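Local coordinates for Xaa-Pro Dipeptidase (Alteromonas macleodii, PDB 2QS8), which probably hydrolyses Xaa-Pro dipeptides or related peptide substrates as a carboxypeptidase-like, metal-dependent enzyme of the amidohydrolase superfamily, at residues A[24-32]-A[39-47]; A[379-387]-A[399-407]. One frame throughout, in Å; residues are numbered along the deposited sequence.

Contact 1 is a hairpin near the N-terminus and contact 2 a pair of antiparallel strands near the C-terminus, yet both belong to one mixed sheet, with centres about 15 Å apart. Strand 9-16 pairs with strand 28-33 and with strand 60-67, which in turn pairs with strand 383-386. The two contacts also touch directly: Ile30 CD1 lies 3.8 Å from Leu383 CD2, and Ile32 CG2 packs 3.9 Å from Gly407 CA and 4.0 Å from Ala381 CB. Neither contact contributes a residue to the magnesium site of His69, His71 and Asp328 or to the pocket holding methionine. Strand 60-67, the neighbour of contact 2, leads straight into the two metal-binding histidines.

Contact 1 of 2, residues A[24-32]-A[39-47]; sequences VQSRISIVI and DIKKGFISS
Ser29 grips the chain beyond strand 39-42 through its hydroxyl: OG donates to Gly43 O at 2.7 Å, in the carbonyl plane on a lone pair, and accepts Ile45 N at 3.2 Å with a nearly straight N-H...O angle of 165°. A chi1 of -78° sets OG anti to the carbonyl carbon, beside the backbone N, where it reaches both partners, and one buried side chain holds the loop that follows the strand. Its backbone pairs with Lys41 in both directions, Ser29 N reaching Lys41 O at 2.8 Å. Val31 N bonds to Asp39 O at 2.9 Å, whereas the return bond is weak. Gly43 N closes the other end on Arg27 O at 3.1 Å. Within segment 39-47, Lys41 NZ meets Asp39 OD1 in a salt bridge of 3.4 Å. The packing is lighter: Ile28 CG2 touches Ile40 CG2 at 3.7 Å on one face, and Val31 CG2 lies alongside Asp39 CB on the other. Arg27 CB makes an off-centre CH-pi contact with the Phe44 ring, 4.1 Å from its centroid; this ring also stacks with His12. The arrangement is an antiparallel beta hairpin, strands 28-33 and 36-42, in the small beta domain that accompanies the TIM barrel in many amidohydrolases.

Contact 2 of 2, residues A[379-387]-A[399-407]; sequences KLADLIAVK and NVDVVIKDG
Leu383 and Ile404 face each other as a hydrogen-bonded antiparallel pair, with Ile404 N 2.7 Å from Leu383 O and Leu383 N 2.9 Å from Ile404 O. Ala385 N continues the ladder to Val402 O, while Ala385 O takes Asp401 N at 3.2 Å. Asp401 and Val402 therefore both face Ala385, a classic beta bulge. On the face of Ala385, its CB presses against Val402 CB at 3.6 Å, and Leu383 CD1 more loosely approaches Ile404 CG2. On the other face, Ile384 CB meets Val400 CG1, the branch set anti to the Val400 backbone N (chi1 172°), which also reaches Ala385 O.

At the far end the pairing passes to a side chain. Asp382 OD1 accepts Asp406 N at 2.8 Å, met nearly along its C-O axis. Ala381, the central residue of an inverse gamma turn closed by Asp382 N on Leu380 O, accepts Gly407 N with its own O at 2.9 Å. Arg136 probably helps to position both acids, with salt bridges from NE to Asp382 OD2 and from NH2 to Asp406 OD1; its charge probably eases the proximity of the two carboxylates. Lys405 NZ bonds to Gly134 O. At the opposite end, a water joins Lys387 N to Asn399 O.

Strand 383-386 lies between strand 60-67 and strand 400-405, with Ile384 packed on Leu62 and Leu65 and Leu383 on Val61. Strand 408-411 borders strand 400-405, its Leu409 touching Val402 and Ile404, while Thr108 of strand 107-112 meets Asp382 and Val403.

Contact 1 of 2, residues A[24-32]-A[39-47]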
loop_
_atom_site.group_PDB
_atom_site.type_symbol
_atom_site.label_atom_id
_atom_site.label_comp_id
_atom_site.label_asym_id
_atom_site.label_seq_id
_atom_site.Cartn_x
_atom_site.Cartn_y
_atom_site.Cartn_z
ATOM N N VAL A 24 -13.300 48.647 27.709
ATOM C CA VAL A 24 -13.927 48.009 28.852
ATOM C C VAL A 24 -15.161 48.863 29.092
ATOM O O VAL A 24 -15.051 50.066 29.320
ATOM C CB VAL A 24 -13.040 48.055 30.095
ATOM C CG1 VAL A 24 -13.744 47.356 31.249
ATOM C CG2 VAL A 24 -11.700 47.393 29.801
ATOM N N GLN A 25 -16.335 48.250 29.017
ATOM C CA GLN A 25 -17.583 48.973 29.208
ATOM C C GLN A 25 -18.010 48.953 30.667
ATOM O O GLN A 25 -17.815 47.958 31.357
ATOM C CB GLN A 25 -18.655 48.354 28.318
ATOM C CG GLN A 25 -18.219 48.283 26.859
ATOM C CD GLN A 25 -19.153 47.461 26.004
ATOM O OE1 GLN A 25 -20.351 47.741 25.925
ATOM N NE2 GLN A 25 -18.612 46.432 25.354
ATOM N N SER A 26 -18.589 50.056 31.133
ATOM C CA SER A 26 -19.024 50.152 32.523
ATOM C C SER A 26 -20.531 50.010 32.706
ATOM O O SER A 26 -21.311 50.499 31.897
ATOM C CB SER A 26 -18.580 51.489 33.122
ATOM O OG SER A 26 -17.171 51.623 33.110
ATOM N N ARG A 27 -20.916 49.343 33.787
ATOM C CA ARG A 27 -22.320 49.137 34.141
ATOM C C ARG A 27 -23.189 48.706 32.977
ATOM O O ARG A 27 -23.750 49.540 32.268
ATOM C CB ARG A 27 -22.891 50.416 34.767
ATOM C CG ARG A 27 -22.233 50.797 36.099
ATOM C CD ARG A 27 -22.781 52.100 36.669
ATOM N NE ARG A 27 -21.891 53.227 36.407
ATOM C CZ ARG A 27 -21.758 53.818 35.227
ATOM N NH1 ARG A 27 -22.465 53.397 34.191
ATOM N NH2 ARG A 27 -20.902 54.817 35.076
ATOM N N ILE A 28 -23.302 47.398 32.783
ATOM C CA ILE A 28 -24.117 46.864 31.700
ATOM C C ILE A 28 -25.067 45.776 32.195
ATOM O O ILE A 28 -24.770 45.062 33.147
ATOM C CB ILE A 28 -23.225 46.295 30.544
ATOM C CG1 ILE A 28 -22.789 47.423 29.603
ATOM C CG2 ILE A 28 -23.993 45.277 29.721
ATOM C CD1 ILE A 28 -21.640 48.231 30.082
ATOM N N SER A 29 -26.221 45.674 31.549
ATOM C CA SER A 29 -27.218 44.669 31.891
ATOM C C SER A 29 -27.281 43.634 30.781
ATOM O O SER A 29 -27.501 43.971 29.616
ATOM C CB SER A 29 -28.598 45.303 32.066
ATOM O OG SER A 29 -28.708 45.949 33.321
ATOM N N ILE A 30 -27.075 42.375 31.145
ATOM C CA ILE A 30 -27.112 41.278 30.189
ATOM C C ILE A 30 -28.331 40.430 30.528
ATOM O O ILE A 30 -28.532 40.066 31.684
ATOM C CB ILE A 30 -25.839 40.414 30.295
ATOM C CG1 ILE A 30 -24.605 41.308 30.156
ATOM C CG2 ILE A 30 -25.851 39.336 29.218
ATOM C CD1 ILE A 30 -23.299 40.614 30.476
ATOM N N VAL A 31 -29.148 40.126 29.526
ATOM C CA VAL A 31 -30.342 39.329 29.769
ATOM C C VAL A 31 -30.207 37.965 29.122
ATOM O O VAL A 31 -29.933 37.860 27.927
ATOM C CB VAL A 31 -31.608 40.029 29.226
ATOM C CG1 VAL A 31 -32.847 39.323 29.730
ATOM C CG2 VAL A 31 -31.627 41.467 29.659
ATOM N N ILE A 32 -30.397 36.921 29.921
ATOM C CA ILE A 32 -30.289 35.553 29.437
ATOM C C ILE A 32 -31.652 34.877 29.358
ATOM O O ILE A 32 -32.421 34.887 30.319
ATOM C CB ILE A 32 -29.365 34.725 30.350
ATOM C CG1 ILE A 32 -27.948 35.293 30.289
ATOM C CG2 ILE A 32 -29.378 33.268 29.932
ATOM C CD1 ILE A 32 -27.022 34.735 31.340
ATOM N N ASP A 39 -30.579 40.008 25.323
ATOM C CA ASP A 39 -30.490 41.455 25.268
ATOM C C ASP A 39 -29.336 42.031 26.083
ATOM O O ASP A 39 -28.811 41.388 26.987
ATOM C CB ASP A 39 -31.812 42.067 25.730
ATOM C CG ASP A 39 -32.088 43.417 25.095
ATOM O OD1 ASP A 39 -33.055 44.079 25.533
ATOM O OD2 ASP A 39 -31.351 43.813 24.163
ATOM N N ILE A 40 -28.952 43.257 25.745
ATOM C CA ILE A 40 -27.862 43.944 26.424
ATOM C C ILE A 40 -28.223 45.415 26.510
ATOM O O ILE A 40 -28.183 46.128 25.510
ATOM C CB ILE A 40 -26.539 43.805 25.638
ATOM C CG1 ILE A 40 -26.208 42.325 25.440
ATOM C CG2 ILE A 40 -25.414 44.519 26.375
ATOM C CD1 ILE A 40 -25.059 42.086 24.507
ATOM N N LYS A 41 -28.576 45.863 27.706
ATOM C CA LYS A 41 -28.949 47.253 27.907
ATOM C C LYS A 41 -27.960 47.982 28.810
ATOM O O LYS A 41 -27.313 47.370 29.662
ATOM C CB LYS A 41 -30.364 47.319 28.488
ATOM C CG LYS A 41 -31.416 46.766 27.541
ATOM C CD LYS A 41 -32.836 47.052 28.022
ATOM C CE LYS A 41 -33.861 46.720 26.936
ATOM N NZ LYS A 41 -33.567 47.454 25.665
ATOM N N LYS A 42 -27.836 49.291 28.607
ATOM C CA LYS A 42 -26.931 50.103 29.412
ATOM C C LYS A 42 -27.512 50.416 30.786
ATOM O O LYS A 42 -28.727 50.579 30.945
ATOM C CB LYS A 42 -26.587 51.399 28.680
ATOM C CG LYS A 42 -25.698 51.194 27.462
ATOM C CD LYS A 42 -25.437 52.509 26.760
ATOM C CE LYS A 42 -24.636 52.318 25.479
ATOM N NZ LYS A 42 -24.553 53.592 24.689
ATOM N N GLY A 43 -26.630 50.496 31.777
ATOM C CA GLY A 43 -27.052 50.775 33.135
ATOM C C GLY A 43 -27.605 49.533 33.805
ATOM O O GLY A 43 -27.706 48.472 33.185
ATOM N N PHE A 44 -27.962 49.661 35.075
ATOM C CA PHE A 44 -28.512 48.538 35.821
ATOM C C PHE A 44 -30.029 48.652 35.827
ATOM O O PHE A 44 -30.593 49.388 36.629
ATOM C CB PHE A 44 -27.972 48.547 37.258
ATOM C CG PHE A 44 -26.473 48.349 37.354
ATOM C CD1 PHE A 44 -25.759 48.897 38.412
ATOM C CD2 PHE A 44 -25.780 47.624 36.388
ATOM C CE1 PHE A 44 -24.376 48.730 38.512
ATOM C CE2 PHE A 44 -24.398 47.451 36.483
ATOM C CZ PHE A 44 -23.695 48.010 37.545
ATOM N N ILE A 45 -30.687 47.930 34.925
ATOM C CA ILE A 45 -32.138 47.965 34.848
ATOM C C ILE A 45 -32.755 47.237 36.028
ATOM O O ILE A 45 -32.083 46.468 36.714
ATOM C CB ILE A 45 -32.661 47.341 33.536
ATOM C CG1 ILE A 45 -32.192 45.889 33.409
ATOM C CG2 ILE A 45 -32.184 48.160 32.351
ATOM C CD1 ILE A 45 -32.771 45.184 32.181
ATOM N N SER A 46 -34.039 47.483 36.265
ATOM C CA SER A 46 -34.743 46.867 37.380
ATOM C C SER A 46 -34.713 45.346 37.301
ATOM O O SER A 46 -34.845 44.776 36.218
ATOM C CB SER A 46 -36.189 47.362 37.415
ATOM O OG SER A 46 -36.240 48.776 37.484
ATOM N N SER A 47 -34.566 44.695 38.451
ATOM C CA SER A 47 -34.500 43.239 38.507
ATOM C C SER A 47 -35.710 42.570 39.153
ATOM O O SER A 47 -35.877 41.357 39.054
ATOM C CB SER A 47 -33.241 42.814 39.263
ATOM O OG SER A 47 -33.314 43.195 40.626
#

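Contact 2 of 2, residues A[379-387]-A[399-407]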
loop_
_atom_site.group_PDB
_atom_site.type_symbol
_atom_site.label_atom_id
_atom_site.label_comp_id
_atom_site.label_asym_id
_atom_site.label_seq_id
_atom_site.Cartn_x
_atom_site.Cartn_y
_atom_site.Cartn_z
ATOM N N LYS A 379 -26.005 35.363 20.598
ATOM C CA LYS A 379 -25.020 34.311 20.855
ATOM C C LYS A 379 -25.347 33.468 22.076
ATOM O O LYS A 379 -26.200 33.840 22.879
ATOM C CB LYS A 379 -23.622 34.911 21.007
ATOM C CG LYS A 379 -23.027 35.374 19.689
ATOM C CD LYS A 379 -21.528 35.578 19.794
ATOM C CE LYS A 379 -20.925 35.934 18.443
ATOM N NZ LYS A 379 -19.445 36.101 18.519
ATOM N N LEU A 380 -24.674 32.330 22.204
ATOM C CA LEU A 380 -24.893 31.435 23.336
ATOM C C LEU A 380 -24.397 32.072 24.631
ATOM O O LEU A 380 -23.381 32.781 24.649
ATOM C CB LEU A 380 -24.188 30.092 23.096
ATOM C CG LEU A 380 -24.731 29.233 21.939
ATOM C CD1 LEU A 380 -23.851 27.996 21.731
ATOM C CD2 LEU A 380 -26.160 28.807 22.242
ATOM N N ALA A 381 -25.124 31.812 25.713
ATOM C CA ALA A 381 -24.808 32.363 27.024
ATOM C C ALA A 381 -23.671 31.669 27.778
ATOM O O ALA A 381 -23.902 30.887 28.705
ATOM C CB ALA A 381 -26.069 32.389 27.893
ATOM N N ASP A 382 -22.444 31.962 27.360
ATOM C CA ASP A 382 -21.244 31.435 27.993
ATOM C C ASP A 382 -20.532 32.662 28.561
ATOM O O ASP A 382 -19.937 33.444 27.815
ATOM C CB ASP A 382 -20.350 30.737 26.959
ATOM C CG ASP A 382 -20.749 29.288 26.715
ATOM O OD1 ASP A 382 -21.899 28.913 27.037
ATOM O OD2 ASP A 382 -19.908 28.523 26.188
ATOM N N LEU A 383 -20.609 32.837 29.877
ATOM C CA LEU A 383 -19.992 33.994 30.519
ATOM C C LEU A 383 -19.250 33.678 31.810
ATOM O O LEU A 383 -19.583 32.737 32.532
ATOM C CB LEU A 383 -21.049 35.063 30.834
ATOM C CG LEU A 383 -22.067 35.485 29.773
ATOM C CD1 LEU A 383 -23.197 34.466 29.727
ATOM C CD2 LEU A 383 -22.619 36.874 30.114
ATOM N N ILE A 384 -18.245 34.489 32.101
ATOM C CA ILE A 384 -17.478 34.331 33.321
ATOM C C ILE A 384 -17.345 35.705 33.967
ATOM O O ILE A 384 -17.601 36.731 33.328
ATOM C CB ILE A 384 -16.059 33.775 33.048
ATOM C CG1 ILE A 384 -15.254 34.784 32.228
ATOM C CG2 ILE A 384 -16.153 32.443 32.315
ATOM C CD1 ILE A 384 -13.764 34.477 32.166
ATOM N N ALA A 385 -16.949 35.725 35.234
ATOM C CA ALA A 385 -16.779 36.976 35.955
ATOM C C ALA A 385 -15.601 36.833 36.902
ATOM O O ALA A 385 -15.254 35.727 37.295
ATOM C CB ALA A 385 -18.036 37.306 36.723
ATOM N N VAL A 386 -14.982 37.952 37.260
ATOM C CA VAL A 386 -13.834 37.937 38.156
ATOM C C VAL A 386 -13.764 39.273 38.871
ATOM O O VAL A 386 -14.201 40.284 38.326
ATOM C CB VAL A 386 -12.521 37.728 37.363
ATOM C CG1 VAL A 386 -12.340 38.844 36.344
ATOM C CG2 VAL A 386 -11.342 37.676 38.306
ATOM N N LYS A 387 -13.236 39.275 40.094
ATOM C CA LYS A 387 -13.092 40.506 40.859
ATOM C C LYS A 387 -11.786 41.159 40.436
ATOM O O LYS A 387 -10.712 40.574 40.573
ATOM C CB LYS A 387 -13.056 40.212 42.357
ATOM C CG LYS A 387 -14.374 39.734 42.936
ATOM C CD LYS A 387 -14.228 39.428 44.420
ATOM C CE LYS A 387 -15.498 38.833 45.004
ATOM N NZ LYS A 387 -15.331 38.450 46.442
ATOM N N ASN A 399 -8.350 34.067 39.437
ATOM C CA ASN A 399 -9.452 33.998 40.389
ATOM C C ASN A 399 -10.861 34.141 39.823
ATOM O O ASN A 399 -11.717 34.772 40.441
ATOM C CB ASN A 399 -9.234 35.042 41.486
ATOM C CG ASN A 399 -7.825 35.000 42.056
ATOM O OD1 ASN A 399 -7.159 36.032 42.158
ATOM N ND2 ASN A 399 -7.365 33.805 42.432
ATOM N N VAL A 400 -11.105 33.555 38.655
ATOM C CA VAL A 400 -12.435 33.589 38.057
ATOM C C VAL A 400 -13.348 32.912 39.071
ATOM O O VAL A 400 -13.075 31.795 39.483
ATOM C CB VAL A 400 -12.474 32.794 36.753
ATOM C CG1 VAL A 400 -13.906 32.674 36.268
ATOM C CG2 VAL A 400 -11.591 33.470 35.707
ATOM N N ASP A 401 -14.421 33.581 39.475
ATOM C CA ASP A 401 -15.320 33.010 40.472
ATOM C C ASP A 401 -16.755 32.786 39.999
ATOM O O ASP A 401 -17.621 32.382 40.778
ATOM C CB ASP A 401 -15.315 33.884 41.733
ATOM C CG ASP A 401 -15.954 35.245 41.508
ATOM O OD1 ASP A 401 -15.639 35.897 40.490
ATOM O OD2 ASP A 401 -16.769 35.663 42.356
ATOM N N VAL A 402 -17.008 33.044 38.720
ATOM C CA VAL A 402 -18.339 32.838 38.169
ATOM C C VAL A 402 -18.212 32.234 36.784
ATOM O O VAL A 402 -17.495 32.752 35.932
ATOM C CB VAL A 402 -19.150 34.178 38.080
ATOM C CG1 VAL A 402 -20.471 33.956 37.338
ATOM C CG2 VAL A 402 -19.447 34.703 39.474
ATOM N N VAL A 403 -18.905 31.131 36.560
ATOM C CA VAL A 403 -18.855 30.478 35.267
ATOM C C VAL A 403 -20.257 30.076 34.856
ATOM O O VAL A 403 -20.914 29.302 35.554
ATOM C CB VAL A 403 -17.960 29.210 35.301
ATOM C CG1 VAL A 403 -17.941 28.546 33.931
ATOM C CG2 VAL A 403 -16.550 29.572 35.742
ATOM N N ILE A 404 -20.707 30.622 33.729
ATOM C CA ILE A 404 -22.022 30.317 33.181
ATOM C C ILE A 404 -21.823 29.686 31.815
ATOM O O ILE A 404 -21.081 30.204 30.987
ATOM C CB ILE A 404 -22.889 31.583 33.014
ATOM C CG1 ILE A 404 -23.093 32.249 34.381
ATOM C CG2 ILE A 404 -24.229 31.210 32.406
ATOM C CD1 ILE A 404 -23.833 33.579 34.341
ATOM N N LYS A 405 -22.483 28.564 31.584
ATOM C CA LYS A 405 -22.351 27.874 30.313
ATOM C C LYS A 405 -23.724 27.463 29.818
ATOM O O LYS A 405 -24.483 26.816 30.538
ATOM C CB LYS A 405 -21.473 26.637 30.481
ATOM C CG LYS A 405 -21.365 25.772 29.236
ATOM C CD LYS A 405 -20.967 24.360 29.639
ATOM C CE LYS A 405 -21.047 23.393 28.488
ATOM N NZ LYS A 405 -20.855 22.011 28.983
ATOM N N ASP A 406 -24.027 27.854 28.585
ATOM C CA ASP A 406 -25.308 27.557 27.964
ATOM C C ASP A 406 -26.463 28.120 28.794
ATOM O O ASP A 406 -27.509 27.486 28.939
ATOM C CB ASP A 406 -25.466 26.043 27.785
ATOM C CG ASP A 406 -26.251 25.681 26.539
ATOM O OD1 ASP A 406 -25.904 26.185 25.442
ATOM O OD2 ASP A 406 -27.208 24.885 26.652
ATOM N N GLY A 407 -26.263 29.316 29.340
ATOM C CA GLY A 407 -27.300 29.946 30.136
ATOM C C GLY A 407 -27.473 29.403 31.543
ATOM O O GLY A 407 -28.394 29.817 32.248
HETATM O O HOH W 1 -12.442 37.164 41.610
#